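Local coordinates for protein putative glycosyltransferase (GalT1) (Streptococcus parasanguinis FW213, PDB 5HEA) that probably transfers sugar residues from a nucleotide-activated donor, this chain being the C-terminal, GT-A-type glycosyltransferase part of a longer protein, at residues 7-12 against 33-38; 85-90 against 170-175; 40-45 against 65-70. All blocks are in the same frame, centred on the assembly; numbering follows the deposited sequence.

Overall arrangement
Contacts 1, 2 and 3 are three joints of one mixed sheet in the GT-A-type domain. Contact 1 pairs strands 7-13 and 35-41 in parallel, and contact 3 takes strand 35-41 onward to its C-terminal end beside strand 62-66, their centres about 17 Å apart. Contact 2, centred about 9 Å from contact 1, lies on the other flank of strand 7-13, where 87-90 meets 171-174 antiparallel. Contacts 1 and 2 are mostly buried and largely apolar, though contact 2 has a lysine-bearing edge toward solvent. Contact 3 is only partly buried; there side-chain amides, a carboxylate and an imidazole do most of the work, and a second subunit lies alongside.

Contact 1 (7-12 against 33-38); sequences ISIIVP and KNFEII
Ile7 to Ile10 pair with Phe35 to Ile38 as neighbouring parallel strands, the two joined through helix 20-28 in a beta-alpha-beta unit of the GT-A fold. The backbone ladder runs through Ile7, Ile9 and Val11; Ile9 is gripped twice, its N giving a bond to Glu36 O and its O receiving one from Ile38 N, each 2.8 Å long. On one face Ile7, Ile9, Phe35 and Ile37 make a ridged apolar surface. The bump is Ile9 CD1, which sits in the notch between Phe35 and Ile37, 3.9 Å from Phe35 CG and 4.0 Å from Ile37 CG1. Phe35 CG stands between its own backbone N and carbonyl carbon (chi1 57°); the ring leads away from strand 7-13, and Ile9 CD1 lies against its root, obliquely to the ring. Branched Val11 and Ile37 stand side by side, CG2 to CG2 at 4.1 Å. Leu102 of helix 101-110 closes over Ile7, Ile9 and Phe35. Isoleucine suits these places because its beta branch favours the extended backbone, and its longer branch can reach the neighbouring strand. The other face carries Ser8, Ile10, Glu36 and Ile38, with helix 72-82 reaching Ile10 and Ile38. Here a small serine meets a long glutamate: Ser8 OG accepts from Gly85 N and gives a short bond of 2.5 Å to the anti lone pair of Glu36 OE2, which also takes Ser84 N.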
# COMPACT_ATOMS: atom_id res chain seq x y z
N ILE A 7 5.33 -39.82 18.81
CA ILE A 7 5.20 -39.33 17.45
C ILE A 7 4.45 -38.00 17.48
O ILE A 7 3.37 -37.89 18.05
CB ILE A 7 4.46 -40.34 16.56
CG1 ILE A 7 5.27 -41.64 16.43
CG2 ILE A 7 4.20 -39.75 15.17
CD1 ILE A 7 4.52 -42.72 15.68
N SER A 8 5.02 -36.98 16.86
CA SER A 8 4.31 -35.70 16.73
C SER A 8 3.55 -35.61 15.40
O SER A 8 4.15 -35.68 14.33
CB SER A 8 5.29 -34.52 16.84
OG SER A 8 5.89 -34.47 18.12
N ILE A 9 2.24 -35.43 15.49
CA ILE A 9 1.37 -35.30 14.32
C ILE A 9 0.98 -33.85 14.13
O ILE A 9 0.27 -33.28 14.97
CB ILE A 9 0.07 -36.09 14.49
CG1 ILE A 9 0.37 -37.53 14.93
CG2 ILE A 9 -0.75 -36.04 13.18
CD1 ILE A 9 -0.87 -38.27 15.44
N ILE A 10 1.45 -33.25 13.04
CA ILE A 10 1.24 -31.84 12.76
C ILE A 10 0.04 -31.65 11.85
O ILE A 10 -0.00 -32.17 10.73
CB ILE A 10 2.51 -31.20 12.16
CG1 ILE A 10 3.63 -31.22 13.21
CG2 ILE A 10 2.23 -29.77 11.66
CD1 ILE A 10 5.02 -30.98 12.65
N VAL A 11 -0.95 -30.92 12.34
CA VAL A 11 -2.21 -30.78 11.63
C VAL A 11 -2.56 -29.30 11.48
O VAL A 11 -3.09 -28.67 12.40
CB VAL A 11 -3.35 -31.53 12.37
CG1 VAL A 11 -4.69 -31.37 11.64
CG2 VAL A 11 -2.99 -33.01 12.51
N PRO A 12 -2.24 -28.72 10.32
CA PRO A 12 -2.62 -27.33 10.05
C PRO A 12 -4.13 -27.23 9.87
O PRO A 12 -4.75 -28.10 9.25
CB PRO A 12 -1.91 -27.02 8.73
CG PRO A 12 -0.83 -28.06 8.62
CD PRO A 12 -1.41 -29.28 9.24
N LYS A 33 -0.60 -45.47 20.47
CA LYS A 33 -1.17 -44.56 21.46
C LYS A 33 -0.28 -43.36 21.78
O LYS A 33 -0.78 -42.29 22.14
CB LYS A 33 -1.49 -45.32 22.75
CG LYS A 33 -2.43 -46.50 22.56
CD LYS A 33 -3.80 -46.03 22.15
CE LYS A 33 -4.74 -47.20 21.91
NZ LYS A 33 -6.13 -46.73 21.65
N ASN A 34 1.03 -43.53 21.68
CA ASN A 34 1.95 -42.51 22.16
C ASN A 34 2.22 -41.40 21.14
O ASN A 34 3.29 -41.33 20.55
CB ASN A 34 3.26 -43.12 22.66
CG ASN A 34 4.09 -42.14 23.45
OD1 ASN A 34 3.60 -41.07 23.82
ND2 ASN A 34 5.34 -42.48 23.71
N PHE A 35 1.23 -40.54 20.94
CA PHE A 35 1.39 -39.42 20.03
C PHE A 35 0.96 -38.12 20.67
O PHE A 35 0.28 -38.11 21.70
CB PHE A 35 0.61 -39.65 18.73
CG PHE A 35 -0.87 -39.89 18.94
CD1 PHE A 35 -1.73 -38.84 19.21
CD2 PHE A 35 -1.38 -41.17 18.88
CE1 PHE A 35 -3.08 -39.06 19.42
CE2 PHE A 35 -2.72 -41.41 19.07
CZ PHE A 35 -3.58 -40.35 19.34
N GLU A 36 1.37 -37.01 20.06
CA GLU A 36 0.75 -35.73 20.30
C GLU A 36 0.21 -35.22 18.96
O GLU A 36 0.82 -35.41 17.90
CB GLU A 36 1.75 -34.74 20.89
CG GLU A 36 2.97 -34.46 20.03
CD GLU A 36 3.89 -33.41 20.64
OE1 GLU A 36 3.52 -32.76 21.64
OE2 GLU A 36 5.01 -33.22 20.11
N ILE A 37 -0.96 -34.61 19.02
CA ILE A 37 -1.53 -33.93 17.87
C ILE A 37 -1.35 -32.44 18.08
O ILE A 37 -1.86 -31.88 19.05
CB ILE A 37 -3.02 -34.23 17.71
CG1 ILE A 37 -3.20 -35.74 17.48
CG2 ILE A 37 -3.58 -33.41 16.55
CD1 ILE A 37 -4.62 -36.24 17.58
N ILE A 38 -0.58 -31.82 17.19
CA ILE A 38 -0.38 -30.39 17.21
C ILE A 38 -1.29 -29.76 16.17
O ILE A 38 -1.06 -29.86 14.97
CB ILE A 38 1.07 -30.03 16.96
CG1 ILE A 38 1.95 -30.84 17.91
CG2 ILE A 38 1.30 -28.53 17.16
CD1 ILE A 38 3.41 -30.68 17.65

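Contact 2 (85-90 against 170-175); sequences GKYITF and TKLFKA
Ile88 and Phe173 face each other as the hydrogen-bonded pair where strand 87-90 runs antiparallel to 171-174, the turning point at which the parallel strands of this GT-A-type sheet give way to antiparallel ones. Ile88 N reaches Phe173 O at 2.8 Å and Phe173 N returns a bond to Ile88 O at 3.0 Å. Packing is tight around this pair. The ring of Phe173 presents its edge to Ile88 O, with CD2 3.4 Å away. The Phe173 and Phe90 side chains cross at about a right angle, CE2 of Phe173 lying at the edge of the Phe90 ring, and the broad phenyl group of Phe173 reaches from the strand to Ile195 and Leu198 of helix 195-201. On the other face, Leu172 CD1 presses against Tyr87 CB at 3.6 Å, under Leu105 and Leu109 of helix 101-110. Thr89 turns OG1 trans to its backbone N (chi1 -163°), bringing it 2.6 Å from Lys171 O, which it meets from above the carbonyl plane. Beside it a water accepts from Phe90 N at 2.8 Å.

The end at Lys86, Lys174 and Ala175 is more open to solvent, though Ala175 N still bonds Lys86 O and its small CB fits against Gly85 O. Lys174 lies alongside Tyr87, its CG 3.9 Å from Tyr87 CE2. Lys86 NZ and Lys174 NZ stay 6.9 Å apart, in salt bridges with Glu5 and Asp115 respectively. Their like charges are therefore probably balanced locally, whereas at the buried end hydroxyl and water serve the backbone, and carbonyls including Phe167 O hold Lys171 NZ.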
# COMPACT_ATOMS: atom_id res chain seq x y z
N GLY A 85 8.28 -34.78 19.67
CA GLY A 85 8.38 -36.20 19.39
C GLY A 85 9.72 -36.62 18.80
O GLY A 85 10.48 -35.78 18.31
N LYS A 86 10.01 -37.92 18.86
CA LYS A 86 11.18 -38.47 18.20
C LYS A 86 10.93 -38.58 16.70
O LYS A 86 11.87 -38.66 15.90
CB LYS A 86 11.54 -39.84 18.79
CG LYS A 86 12.69 -40.53 18.06
CD LYS A 86 13.31 -41.66 18.86
CE LYS A 86 14.40 -42.36 18.07
NZ LYS A 86 15.12 -43.36 18.90
N TYR A 87 9.65 -38.60 16.34
CA TYR A 87 9.23 -38.68 14.95
C TYR A 87 8.19 -37.61 14.65
O TYR A 87 7.44 -37.20 15.54
CB TYR A 87 8.64 -40.05 14.64
CG TYR A 87 9.56 -41.18 15.03
CD1 TYR A 87 9.44 -41.81 16.26
CD2 TYR A 87 10.58 -41.60 14.17
CE1 TYR A 87 10.29 -42.83 16.64
CE2 TYR A 87 11.44 -42.63 14.54
CZ TYR A 87 11.28 -43.25 15.78
OH TYR A 87 12.11 -44.27 16.17
N ILE A 88 8.15 -37.18 13.40
CA ILE A 88 7.19 -36.15 12.97
C ILE A 88 6.41 -36.65 11.77
O ILE A 88 6.97 -37.23 10.84
CB ILE A 88 7.91 -34.82 12.62
CG1 ILE A 88 8.41 -34.12 13.89
CG2 ILE A 88 6.99 -33.92 11.75
CD1 ILE A 88 9.11 -32.81 13.64
N THR A 89 5.10 -36.43 11.78
CA THR A 89 4.30 -36.79 10.63
C THR A 89 3.26 -35.70 10.40
O THR A 89 2.96 -34.94 11.32
CB THR A 89 3.67 -38.18 10.85
OG1 THR A 89 3.21 -38.71 9.60
CG2 THR A 89 2.51 -38.08 11.85
N PHE A 90 2.75 -35.60 9.18
CA PHE A 90 1.80 -34.54 8.83
C PHE A 90 0.46 -35.17 8.44
O PHE A 90 0.45 -36.19 7.77
CB PHE A 90 2.33 -33.70 7.65
CG PHE A 90 3.61 -32.97 7.95
CD1 PHE A 90 3.58 -31.75 8.62
CD2 PHE A 90 4.84 -33.50 7.59
CE1 PHE A 90 4.76 -31.08 8.92
CE2 PHE A 90 6.02 -32.84 7.89
CZ PHE A 90 5.98 -31.63 8.56
N THR A 170 1.34 -39.08 4.86
CA THR A 170 1.66 -40.49 4.55
C THR A 170 3.09 -40.88 4.91
O THR A 170 3.53 -41.98 4.59
CB THR A 170 1.33 -40.94 3.07
OG1 THR A 170 2.43 -40.68 2.19
CG2 THR A 170 0.04 -40.28 2.53
N LYS A 171 3.79 -39.99 5.60
CA LYS A 171 5.22 -40.14 5.80
C LYS A 171 5.58 -39.90 7.25
O LYS A 171 5.15 -38.92 7.86
CB LYS A 171 5.97 -39.16 4.87
CG LYS A 171 5.60 -39.38 3.39
CD LYS A 171 6.06 -38.25 2.49
CE LYS A 171 5.55 -38.49 1.08
NZ LYS A 171 4.05 -38.41 0.97
N LEU A 172 6.37 -40.81 7.80
CA LEU A 172 6.88 -40.69 9.17
C LEU A 172 8.38 -40.41 9.12
O LEU A 172 9.14 -41.20 8.58
CB LEU A 172 6.59 -41.98 9.94
CG LEU A 172 7.02 -42.03 11.41
CD1 LEU A 172 6.17 -41.07 12.23
CD2 LEU A 172 6.93 -43.46 11.96
N PHE A 173 8.79 -39.27 9.69
CA PHE A 173 10.18 -38.80 9.64
C PHE A 173 10.84 -38.82 11.02
O PHE A 173 10.24 -38.37 11.99
CB PHE A 173 10.23 -37.34 9.16
CG PHE A 173 9.59 -37.10 7.82
CD1 PHE A 173 10.31 -37.31 6.65
CD2 PHE A 173 8.29 -36.64 7.72
CE1 PHE A 173 9.73 -37.09 5.40
CE2 PHE A 173 7.69 -36.40 6.47
CZ PHE A 173 8.42 -36.64 5.31
N LYS A 174 12.09 -39.29 11.10
CA LYS A 174 12.91 -39.01 12.27
C LYS A 174 12.98 -37.50 12.42
O LYS A 174 13.18 -36.78 11.44
CB LYS A 174 14.32 -39.59 12.13
CG LYS A 174 14.35 -41.09 12.43
CD LYS A 174 15.76 -41.63 12.42
CE LYS A 174 15.75 -43.14 12.59
NZ LYS A 174 17.08 -43.75 12.27
N ALA A 175 12.78 -37.03 13.64
CA ALA A 175 12.67 -35.59 13.88
C ALA A 175 14.00 -34.88 13.64
O ALA A 175 14.02 -33.70 13.26
CB ALA A 175 12.14 -35.31 15.28
O HOH W 1 3.72 -37.00 6.99

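Contact 3 (40-45 against 65-70); sequences INDGST and LHQTNA
With CG swung trans to the backbone N in both Asp42 and Asn69 (chi1 -174° and 178°), the Asp42 carboxylate reaches the 67-70 loop and the Asn69 amide reaches back to the backbone O of Asp42. Asn69 ND2 bonds Asp42 O at 3.0 Å, with that oxygen in its amide plane. Asp42 OD1 takes two donors: Ala70 N at 2.8 Å on the syn side, and Gln67 NE2 at 3.0 Å from above the carboxylate plane, in a nearly straight bond. OD2 turns to Gly71 N. Gln67 is long enough to lay its CD against Ile40 CG2 at 3.8 Å on the way. Both loops leave the C-terminal ends of parallel strands 35-41 and 62-66, joined by helix 48-58 as a beta-alpha-beta unit; in related GT-A enzymes such loops border the nucleotide-sugar pocket, and the same may hold here. Gly43 suits the turn because its phi is positive. The backbone rungs here are Asn41 N to Leu65 O and Gln67 N to Asn41 O. Asn41 uses both ends of its amide: OD1 accepts from Ser44 N and Ser44 OG in an Asx motif, while ND2 gives to His66 ND1 at 3.0 Å. His66 NE2 bonds Glu53, and its ring meets Tyr279 of a second subunit.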
# COMPACT_ATOMS: atom_id res chain seq x y z
N ILE A 40 -2.56 -26.64 14.48
CA ILE A 40 -2.23 -25.23 14.29
C ILE A 40 -3.38 -24.51 13.60
O ILE A 40 -3.53 -24.57 12.38
CB ILE A 40 -0.90 -25.01 13.51
CG1 ILE A 40 0.25 -25.79 14.15
CG2 ILE A 40 -0.56 -23.53 13.46
CD1 ILE A 40 0.42 -27.19 13.58
N ASN A 41 -4.20 -23.84 14.40
CA ASN A 41 -5.27 -23.03 13.84
C ASN A 41 -4.67 -21.75 13.28
O ASN A 41 -4.22 -20.88 14.03
CB ASN A 41 -6.35 -22.70 14.89
CG ASN A 41 -7.27 -21.63 14.41
OD1 ASN A 41 -7.64 -21.60 13.25
ND2 ASN A 41 -7.64 -20.71 15.30
N ASP A 42 -4.70 -21.63 11.96
CA ASP A 42 -4.06 -20.53 11.23
C ASP A 42 -5.05 -19.38 11.04
O ASP A 42 -5.29 -18.93 9.91
CB ASP A 42 -3.54 -21.09 9.88
CG ASP A 42 -2.72 -20.09 9.08
OD1 ASP A 42 -1.94 -19.30 9.67
OD2 ASP A 42 -2.86 -20.10 7.84
N GLY A 43 -5.65 -18.92 12.14
CA GLY A 43 -6.57 -17.80 12.07
C GLY A 43 -7.88 -18.12 11.35
O GLY A 43 -8.42 -17.26 10.66
N SER A 44 -8.38 -19.34 11.50
CA SER A 44 -9.67 -19.71 10.90
C SER A 44 -10.77 -18.73 11.26
O SER A 44 -10.79 -18.18 12.36
CB SER A 44 -10.12 -21.10 11.35
OG SER A 44 -9.20 -22.08 10.94
N THR A 45 -11.70 -18.55 10.33
CA THR A 45 -12.80 -17.62 10.53
C THR A 45 -14.15 -18.31 10.54
O THR A 45 -15.18 -17.66 10.67
CB THR A 45 -12.80 -16.54 9.45
OG1 THR A 45 -12.77 -17.18 8.18
CG2 THR A 45 -11.57 -15.66 9.59
N LEU A 65 -2.28 -24.67 18.89
CA LEU A 65 -1.62 -23.39 18.68
C LEU A 65 -2.53 -22.55 17.80
O LEU A 65 -2.80 -22.91 16.66
CB LEU A 65 -0.27 -23.55 17.96
CG LEU A 65 0.92 -24.27 18.60
CD1 LEU A 65 2.13 -24.21 17.66
CD2 LEU A 65 1.27 -23.68 19.96
N HIS A 66 -3.03 -21.45 18.34
CA HIS A 66 -3.74 -20.47 17.54
C HIS A 66 -2.72 -19.44 17.05
O HIS A 66 -1.91 -18.96 17.83
CB HIS A 66 -4.78 -19.76 18.40
CG HIS A 66 -5.84 -20.67 18.94
ND1 HIS A 66 -6.71 -21.37 18.12
CD2 HIS A 66 -6.20 -20.97 20.21
CE1 HIS A 66 -7.54 -22.07 18.87
NE2 HIS A 66 -7.26 -21.84 20.14
N GLN A 67 -2.75 -19.10 15.77
CA GLN A 67 -1.86 -18.05 15.30
C GLN A 67 -2.58 -17.18 14.30
O GLN A 67 -3.53 -17.64 13.65
CB GLN A 67 -0.61 -18.63 14.65
CG GLN A 67 -0.87 -19.34 13.34
CD GLN A 67 0.40 -19.91 12.73
OE1 GLN A 67 1.35 -20.22 13.45
NE2 GLN A 67 0.42 -20.04 11.41
N THR A 68 -2.13 -15.94 14.17
CA THR A 68 -2.63 -15.04 13.13
C THR A 68 -2.37 -15.70 11.78
O THR A 68 -1.33 -16.33 11.59
CB THR A 68 -1.90 -13.67 13.17
OG1 THR A 68 -2.12 -13.06 14.45
CG2 THR A 68 -2.41 -12.75 12.07
N ASN A 69 -3.32 -15.58 10.86
CA ASN A 69 -3.22 -16.25 9.56
C ASN A 69 -1.92 -15.91 8.82
O ASN A 69 -1.63 -14.74 8.58
CB ASN A 69 -4.43 -15.92 8.68
CG ASN A 69 -4.33 -16.54 7.30
OD1 ASN A 69 -4.08 -15.86 6.31
ND2 ASN A 69 -4.52 -17.86 7.24
N ALA A 70 -1.16 -16.94 8.46
CA ALA A 70 0.13 -16.74 7.79
C ALA A 70 0.39 -17.78 6.69
O ALA A 70 1.44 -17.76 6.04
CB ALA A 70 1.25 -16.72 8.83